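Local coordinates for Cwp19 (Clostridioides difficile, PDB 5OQ3), which probably cleaves glycosidic bonds of the cell wall through the TIM-barrel glycoside hydrolase region covered here, and may also have N-acetylmuramoyl-L-alanine amidase activity, at residues Q50-T55 with Y102-L108; D215-R219 with Y268-D274; Y292-G296 with V344-T348. All blocks are in the same frame, centred on the assembly; numbering follows the deposited sequence. Where two conformers were deposited one is given.

Contact 1: Q50-T55 with Y102-L108; sequences QKKEYT and YDPLPFL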
# COMPACT_ATOMS: atom_id res chain seq x y z
N GLN A 50 -19.91 -12.26 -3.83
CA GLN A 50 -18.70 -11.46 -3.84
C GLN A 50 -18.84 -10.32 -4.85
O GLN A 50 -18.49 -9.20 -4.56
CB GLN A 50 -17.46 -12.31 -4.17
CG GLN A 50 -17.13 -13.32 -3.07
CD GLN A 50 -15.96 -14.23 -3.37
OE1 GLN A 50 -15.62 -14.50 -4.53
NE2 GLN A 50 -15.37 -14.80 -2.31
N LYS A 51 -19.39 -10.62 -6.01
CA LYS A 51 -19.62 -9.60 -7.03
C LYS A 51 -20.57 -8.52 -6.49
O LYS A 51 -20.30 -7.31 -6.67
CB LYS A 51 -20.18 -10.21 -8.32
CG LYS A 51 -19.15 -11.00 -9.15
CD LYS A 51 -19.81 -11.61 -10.38
CE LYS A 51 -18.79 -12.29 -11.24
NZ LYS A 51 -19.43 -12.99 -12.36
N LYS A 52 -21.68 -8.93 -5.89
CA LYS A 52 -22.64 -7.94 -5.37
C LYS A 52 -22.05 -7.11 -4.21
O LYS A 52 -22.28 -5.90 -4.11
CB LYS A 52 -23.94 -8.63 -4.96
CG LYS A 52 -24.94 -7.72 -4.30
CD LYS A 52 -25.58 -6.69 -5.23
CE LYS A 52 -27.00 -6.36 -4.78
NZ LYS A 52 -27.22 -6.29 -3.29
N GLU A 53 -21.30 -7.76 -3.31
CA GLU A 53 -20.63 -7.03 -2.24
C GLU A 53 -19.70 -5.92 -2.79
O GLU A 53 -19.68 -4.81 -2.29
CB GLU A 53 -19.83 -7.99 -1.34
CG GLU A 53 -20.69 -8.77 -0.38
CD GLU A 53 -20.06 -10.01 0.19
OE1 GLU A 53 -18.90 -10.35 -0.13
OE2 GLU A 53 -20.77 -10.67 1.00
N TYR A 54 -19.00 -6.20 -3.90
CA TYR A 54 -18.12 -5.23 -4.52
C TYR A 54 -18.88 -4.07 -5.17
O TYR A 54 -18.53 -2.90 -4.93
CB TYR A 54 -17.24 -5.86 -5.54
CG TYR A 54 -16.24 -4.92 -6.17
CD1 TYR A 54 -15.18 -4.38 -5.43
CD2 TYR A 54 -16.37 -4.54 -7.48
CE1 TYR A 54 -14.23 -3.53 -6.02
CE2 TYR A 54 -15.47 -3.72 -8.08
CZ TYR A 54 -14.39 -3.20 -7.34
OH TYR A 54 -13.46 -2.43 -7.95
N THR A 55 -19.90 -4.39 -5.95
CA THR A 55 -20.63 -3.29 -6.60
C THR A 55 -21.36 -2.41 -5.60
O THR A 55 -21.45 -1.21 -5.76
CB THR A 55 -21.55 -3.76 -7.76
OG1 THR A 55 -22.43 -4.75 -7.27
CG2 THR A 55 -20.72 -4.31 -8.90
N TYR A 102 -13.80 -18.27 -10.95
CA TYR A 102 -13.85 -17.10 -11.82
C TYR A 102 -12.63 -16.27 -11.50
O TYR A 102 -12.02 -16.43 -10.46
CB TYR A 102 -15.13 -16.29 -11.57
CG TYR A 102 -15.19 -15.46 -10.33
CD1 TYR A 102 -15.21 -16.05 -9.08
CD2 TYR A 102 -15.28 -14.06 -10.40
CE1 TYR A 102 -15.27 -15.27 -7.92
CE2 TYR A 102 -15.40 -13.29 -9.25
CZ TYR A 102 -15.35 -13.88 -8.02
OH TYR A 102 -15.42 -13.09 -6.88
N ASP A 103 -12.29 -15.35 -12.39
CA ASP A 103 -11.20 -14.41 -12.15
C ASP A 103 -11.85 -13.12 -11.67
O ASP A 103 -12.54 -12.46 -12.44
CB ASP A 103 -10.44 -14.19 -13.45
CG ASP A 103 -9.28 -13.19 -13.30
OD1 ASP A 103 -9.07 -12.64 -12.21
OD2 ASP A 103 -8.54 -12.99 -14.27
N PRO A 104 -11.65 -12.73 -10.40
CA PRO A 104 -12.33 -11.50 -9.93
C PRO A 104 -11.82 -10.22 -10.57
O PRO A 104 -12.59 -9.27 -10.70
CB PRO A 104 -12.04 -11.45 -8.43
CG PRO A 104 -11.43 -12.77 -8.10
CD PRO A 104 -10.91 -13.39 -9.34
N LEU A 105 -10.56 -10.18 -10.99
CA LEU A 105 -9.98 -8.89 -11.34
C LEU A 105 -10.65 -8.13 -12.51
O LEU A 105 -10.87 -6.92 -12.38
CB LEU A 105 -8.45 -8.98 -11.50
CG LEU A 105 -7.71 -7.68 -11.71
CD1 LEU A 105 -8.01 -6.68 -10.59
CD2 LEU A 105 -6.20 -7.89 -11.82
N PRO A 106 -11.00 -8.83 -13.62
CA PRO A 106 -11.72 -8.13 -14.70
C PRO A 106 -12.99 -7.46 -14.19
O PRO A 106 -13.32 -6.35 -14.64
CB PRO A 106 -12.01 -9.25 -15.71
CG PRO A 106 -10.91 -10.20 -15.50
CD PRO A 106 -10.64 -10.21 -14.04
N PHE A 107 -13.74 -8.15 -13.32
CA PHE A 107 -14.94 -7.59 -12.75
C PHE A 107 -14.66 -6.38 -11.86
O PHE A 107 -15.31 -5.32 -11.99
CB PHE A 107 -15.66 -8.65 -11.94
CG PHE A 107 -16.99 -8.23 -11.43
CD1 PHE A 107 -18.14 -8.38 -12.24
CD2 PHE A 107 -17.15 -7.73 -10.15
CE1 PHE A 107 -19.40 -8.02 -11.77
CE2 PHE A 107 -18.42 -7.37 -9.67
CZ PHE A 107 -19.54 -7.50 -10.48
N LEU A 108 -13.61 -6.51 -11.07
CA LEU A 108 -13.26 -5.40 -10.16
C LEU A 108 -12.90 -4.12 -10.94
O LEU A 108 -13.31 -3.05 -10.59
CB LEU A 108 -12.14 -5.77 -9.22
CG LEU A 108 -12.31 -7.02 -8.37
CD1 LEU A 108 -11.08 -7.31 -7.51
CD2 LEU A 108 -13.53 -6.90 -7.48
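Two phenol hydroxyls, one from each segment, bind acceptors across the contact and bracket an apolar centre. Tyr54 OH gives its proton to the main-chain Leu108 O at 2.7 Å, coming in tilted out of the carbonyl plane. At the other end, Tyr102 OH donates to Gln50 OE1, also 2.7 Å away. The amide oxygen lies at the edge of the Tyr102 ring, in its plane, while the amide itself is turned 47° from the ring. Gln50 NE2 is satisfied by Thr43 O and Leu92 O, so both ends of this buried amide are engaged, which is consistent with a single orientation of the amide. Between the two bonds the packing is aliphatic on aromatic. Lys51 runs extended across the Phe107 ring with CG over its centre, 3.7 Å from the centroid, while Lys51 CE reaches on to Tyr102 CD2 at 4.0 Å; its ammonium, Lys51 NZ, is paired with Glu47. Leu108 CD2 sits over the face of Tyr54, 3.4 Å from the ring centroid, a close CH-pi contact. Tyr54 CG lies anti to the backbone N (chi1 -177°), which swings the ring toward Leu108. Thr55 CG2 comes within 3.8 Å of Phe107 CZ. Asp103 caps the start of helix 104-114, its OD1 accepting from Leu105 N at 3.1 Å, and its OD2 is bound by Tyr182 OH. The two helix segments run in broadly the same direction, crossing at -28° with their axes 11.0 Å apart, as neighbouring outer helices of the barrel do. Chemically, the phenols and the Gln50 amide place their polar atoms on definite partners while rings and methylenes fill the middle; directional bonds at both ends probably help fix how the segments align across an otherwise apolar interface.

Contact 2: D215-R219 with Y268-D274; sequences DNWRR and YVGTYAD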
# COMPACT_ATOMS: atom_id res chain seq x y z
N ASP A 215 22.93 -0.68 6.41
CA ASP A 215 21.63 -0.09 6.46
C ASP A 215 21.39 0.77 5.23
O ASP A 215 20.28 0.79 4.70
CB ASP A 215 21.38 0.69 7.74
CG ASP A 215 21.24 -0.22 8.94
OD1 ASP A 215 21.04 -1.42 8.80
OD2 ASP A 215 21.25 0.30 10.03
N ASN A 216 22.43 1.42 4.72
CA ASN A 216 22.31 2.13 3.48
C ASN A 216 22.05 1.17 2.29
O ASN A 216 21.26 1.48 1.41
CB ASN A 216 23.57 2.98 3.17
CG ASN A 216 23.81 4.12 4.16
OD1 ASN A 216 22.98 4.43 4.97
ND2 ASN A 216 24.96 4.77 4.02
N TRP A 217 22.71 0.02 2.33
CA TRP A 217 22.50 -1.00 1.32
C TRP A 217 21.05 -1.52 1.36
O TRP A 217 20.43 -1.68 0.32
CB TRP A 217 23.52 -2.14 1.53
CG TRP A 217 23.34 -3.34 0.69
CD1 TRP A 217 23.66 -3.50 -0.63
CD2 TRP A 217 22.74 -4.57 1.12
NE1 TRP A 217 23.32 -4.77 -1.01
CE2 TRP A 217 22.75 -5.45 0.04
CE3 TRP A 217 22.19 -5.00 2.33
CZ2 TRP A 217 22.21 -6.74 0.11
CZ3 TRP A 217 21.70 -6.25 2.41
CH2 TRP A 217 21.70 -7.12 1.33
N ARG A 218 20.49 -1.75 2.54
CA ARG A 218 19.10 -2.19 2.65
C ARG A 218 18.15 -1.12 2.09
O ARG A 218 17.21 -1.45 1.35
CB ARG A 218 18.73 -2.48 4.11
CG ARG A 218 19.37 -3.76 4.65
CD ARG A 218 18.95 -4.00 6.04
NE ARG A 218 19.43 -5.29 6.54
CZ ARG A 218 19.52 -5.60 7.81
NH1 ARG A 218 19.23 -4.72 8.74
NH2 ARG A 218 19.95 -6.81 8.14
N ARG A 219 18.38 0.16 2.41
CA ARG A 219 17.58 1.22 1.81
C ARG A 219 17.66 1.21 0.28
O ARG A 219 16.62 1.36 -0.40
CB ARG A 219 17.90 2.61 2.43
CG ARG A 219 17.31 2.85 3.81
CD ARG A 219 17.75 4.21 4.38
NE ARG A 219 19.10 4.23 4.91
CZ ARG A 219 19.43 3.87 6.14
NH1 ARG A 219 20.69 3.94 6.52
NH2 ARG A 219 18.49 3.45 6.99
N TYR A 268 12.64 5.34 7.75
CA TYR A 268 14.01 5.27 7.27
C TYR A 268 14.81 4.15 7.97
O TYR A 268 15.65 3.54 7.34
CB TYR A 268 14.65 6.64 7.52
CG TYR A 268 16.06 6.83 7.10
CD1 TYR A 268 16.36 7.28 5.82
CD2 TYR A 268 17.10 6.66 7.99
CE1 TYR A 268 17.66 7.54 5.44
CE2 TYR A 268 18.39 6.87 7.60
CZ TYR A 268 18.67 7.31 6.33
OH TYR A 268 19.98 7.57 5.97
N VAL A 269 14.55 4.00 9.27
CA VAL A 269 15.33 3.24 10.25
C VAL A 269 14.67 1.88 10.49
O VAL A 269 15.34 0.84 10.58
CB VAL A 269 15.34 4.01 11.62
CG1 VAL A 269 16.11 3.28 12.72
CG2 VAL A 269 15.90 5.41 11.45
N GLY A 270 13.35 1.90 10.62
CA GLY A 270 12.62 0.74 11.10
C GLY A 270 12.24 -0.27 10.03
O GLY A 270 12.06 -1.43 10.35
N THR A 271 12.10 0.17 8.78
CA THR A 271 11.77 -0.72 7.63
C THR A 271 12.59 -0.44 6.37
O THR A 271 12.41 -1.09 5.36
CB THR A 271 10.25 -0.75 7.31
OG1 THR A 271 9.84 0.36 6.53
CG2 THR A 271 9.41 -0.73 8.54
N TYR A 272 13.52 0.50 6.45
CA TYR A 272 14.45 0.87 5.35
C TYR A 272 13.73 1.44 4.16
O TYR A 272 14.11 1.17 3.02
CB TYR A 272 15.47 -0.28 5.00
CG TYR A 272 16.21 -0.71 6.24
CD1 TYR A 272 17.26 0.05 6.78
CD2 TYR A 272 15.86 -1.87 6.92
CE1 TYR A 272 17.90 -0.34 7.95
CE2 TYR A 272 16.51 -2.25 8.10
CZ TYR A 272 17.54 -1.51 8.59
OH TYR A 272 18.12 -1.92 9.78
N ALA A 273 12.72 2.26 4.43
CA ALA A 273 11.91 2.93 3.45
C ALA A 273 12.31 4.39 3.44
O ALA A 273 11.88 5.18 4.26
CB ALA A 273 10.44 2.75 3.78
N ASP A 274 13.17 4.74 2.52
CA ASP A 274 13.80 6.05 2.41
C ASP A 274 12.97 6.90 1.46
O ASP A 274 13.34 7.15 0.31
CB ASP A 274 15.24 5.93 1.96
CG ASP A 274 16.00 7.24 2.05
OD1 ASP A 274 15.37 8.31 2.34
OD2 ASP A 274 17.23 7.19 1.83
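Arg219 and Tyr272 bring their CA atoms to 4.7 Å where the chain has just left helix 267-270, and Tyr272 adopts left-handed backbone angles (phi 64°, psi 39°) that aim its side chain at helix 214-236. The guanidinium of Arg219 lies flat on the Tyr268 ring, centres 3.9 Å apart and planes almost parallel, a cation-pi stack extended by Arg219 CD over the same ring face. A bend at chi3 (-78°) folds the arginine back into this position. Both terminal nitrogens donate to acceptors lying near the guanidinium plane: Arg219 NH2 to Tyr268 O at 2.9 Å, and Arg219 NH1 to Asn216 OD1 at 2.8 Å. Tyr272 slots in beside it, with Arg218 CD over one ring face, 3.8 Å from the centroid. Its hydroxyl gives a hydrogen bond to Val197 O and lies 3.1 Å from Asp215 OD1, whereas Arg218 pairs chiefly with Asp201. Asp274 CB packs on Arg219 CD at 3.9 Å; its carboxylate accepts from Trp250 NE1 and, through a weak bond to Ala277 N, caps helix 275-280. The contact thus joins the start of helix 214-236, which follows barrel strand 186-189, to the connection between strands 241-244 and 286-287.

Contact 3: Y292-G296 with V344-T348; sequences YWPIG and VQQVT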
# COMPACT_ATOMS: atom_id res chain seq x y z
N TYR A 292 -1.99 8.94 10.04
CA TYR A 292 -3.11 8.42 10.79
C TYR A 292 -3.08 8.89 12.24
O TYR A 292 -3.16 8.09 13.18
CB TYR A 292 -3.12 6.88 10.70
CG TYR A 292 -3.14 6.25 9.33
CD1 TYR A 292 -3.60 6.92 8.20
CD2 TYR A 292 -2.78 4.92 9.18
CE1 TYR A 292 -3.68 6.28 6.98
CE2 TYR A 292 -2.84 4.29 7.94
CZ TYR A 292 -3.32 4.97 6.85
OH TYR A 292 -3.41 4.37 5.62
N TRP A 293 -3.04 10.21 12.41
CA TRP A 293 -3.00 10.81 13.71
C TRP A 293 -3.90 12.05 13.71
O TRP A 293 -4.10 12.68 12.68
CB TRP A 293 -1.58 11.26 14.04
CG TRP A 293 -0.59 10.12 14.12
CD1 TRP A 293 -0.51 9.15 15.11
CD2 TRP A 293 0.46 9.82 13.20
NE1 TRP A 293 0.53 8.30 14.85
CE2 TRP A 293 1.15 8.69 13.69
CE3 TRP A 293 0.92 10.43 12.02
CZ2 TRP A 293 2.25 8.15 13.05
CZ3 TRP A 293 2.00 9.88 11.37
CH2 TRP A 293 2.65 8.74 11.87
N PRO A 294 -4.38 12.46 14.89
CA PRO A 294 -5.10 13.72 15.04
C PRO A 294 -4.21 14.94 14.93
O PRO A 294 -3.01 14.91 15.22
CB PRO A 294 -5.70 13.65 16.45
CG PRO A 294 -5.50 12.27 16.89
CD PRO A 294 -4.35 11.71 16.15
N ILE A 295 -4.84 16.05 14.55
CA ILE A 295 -4.25 17.38 14.72
C ILE A 295 -3.96 17.59 16.20
O ILE A 295 -4.78 17.28 17.03
CB ILE A 295 -5.20 18.45 14.15
CG1 ILE A 295 -5.19 18.32 12.63
CG2 ILE A 295 -4.77 19.86 14.55
CD1 ILE A 295 -6.32 19.04 11.91
N GLY A 296 -2.78 18.09 16.51
CA GLY A 296 -2.37 18.41 17.90
C GLY A 296 -1.71 17.27 18.66
O GLY A 296 -1.35 17.44 19.82
N VAL A 344 -13.23 16.66 8.27
CA VAL A 344 -13.42 17.91 7.53
C VAL A 344 -12.29 18.89 7.85
O VAL A 344 -11.73 19.54 6.98
CB VAL A 344 -14.82 18.51 7.80
CG1 VAL A 344 -14.90 19.90 7.20
CG2 VAL A 344 -15.89 17.61 7.19
N GLN A 345 -11.96 19.01 9.12
CA GLN A 345 -10.84 19.86 9.54
C GLN A 345 -9.51 19.43 8.88
O GLN A 345 -8.74 20.29 8.42
CB GLN A 345 -10.72 19.83 11.06
CG GLN A 345 -9.66 20.75 11.61
CD GLN A 345 -9.48 20.65 13.11
OE1 GLN A 345 -10.16 19.88 13.77
NE2 GLN A 345 -8.51 21.39 13.65
N GLN A 346 -9.23 18.13 8.85
CA GLN A 346 -8.02 17.67 8.22
C GLN A 346 -7.97 18.00 6.75
O GLN A 346 -6.95 18.50 6.28
CB GLN A 346 -7.82 16.16 8.48
CG GLN A 346 -7.57 15.79 9.92
CD GLN A 346 -6.92 14.41 10.08
OE1 GLN A 346 -6.89 13.58 9.16
NE2 GLN A 346 -6.48 14.13 11.31
N VAL A 347 -9.03 17.70 5.99
CA VAL A 347 -8.97 17.93 4.57
C VAL A 347 -8.99 19.42 4.24
O VAL A 347 -8.33 19.86 3.32
CB VAL A 347 -10.09 17.17 3.83
CG1 VAL A 347 -10.14 17.52 2.36
CG2 VAL A 347 -9.87 15.66 3.97
N THR A 348 -9.67 20.22 5.05
CA THR A 348 -9.62 21.68 4.89
C THR A 348 -8.17 22.20 5.02
O THR A 348 -7.71 23.03 4.23
CB THR A 348 -10.56 22.35 5.89
OG1 THR A 348 -11.91 21.91 5.66
CG2 THR A 348 -10.51 23.88 5.78
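Ile295 reaches helix 343-350 with its CD1 methyl, which rests between two consecutive glutamines, 4.0 Å from Gln346 CG and 3.7 Å from Gln345 CD. The closer-knit part lies on the inner side. Gln346 is buried, and its extended chain leads the amide toward the loop, where Gln346 NE2 makes a weak bond to Trp293 O at 3.1 Å, bent to 128° at the hydrogen. The stronger partner of that nitrogen is Glu342 OE1, which also accepts from Ile295 N, so a single carboxylate oxygen ties together the loop backbone and the helix side chain. Tyr302 packs against both Ile295 and Gln346 from helix 302-313. The outer side is looser. Gln345 is exposed; with CG anti to its backbone N (chi1 -176°), its extended chain reaches past the Ile295 methyl, and its amide nitrogen NE2 merely touches Ile295 CD1 at 3.7 Å. Gln345 meets the loop through van der Waals contact with Ile295. The pairing is that of a TIM barrel: the loop leaving the C-terminal end of strand 286-287 bends outward to meet the helix that connects the next two strands, 319-324 and 356-361.

Overall arrangement
The three contacts are spread around one eight-stranded parallel barrel and are formed in turn along the chain, each closing before the next opens. Contacts 1 and 2 lie on opposite sides of the chain's centre, their own centres 37 Å apart. Contact 3 is about 33 Å from contact 1 and 28 Å from contact 2 between centres; even the nearest atoms of contacts 2 and 3 are about 11 Å apart, and no two contacts touch. Contact 1 joins adjacent outer helices, whereas contacts 2 and 3 each bring a helix against a connection. In TIM-barrel hydrolases the active site generally lies at the C-terminal strand ends, from which the loop of 292-296 also departs.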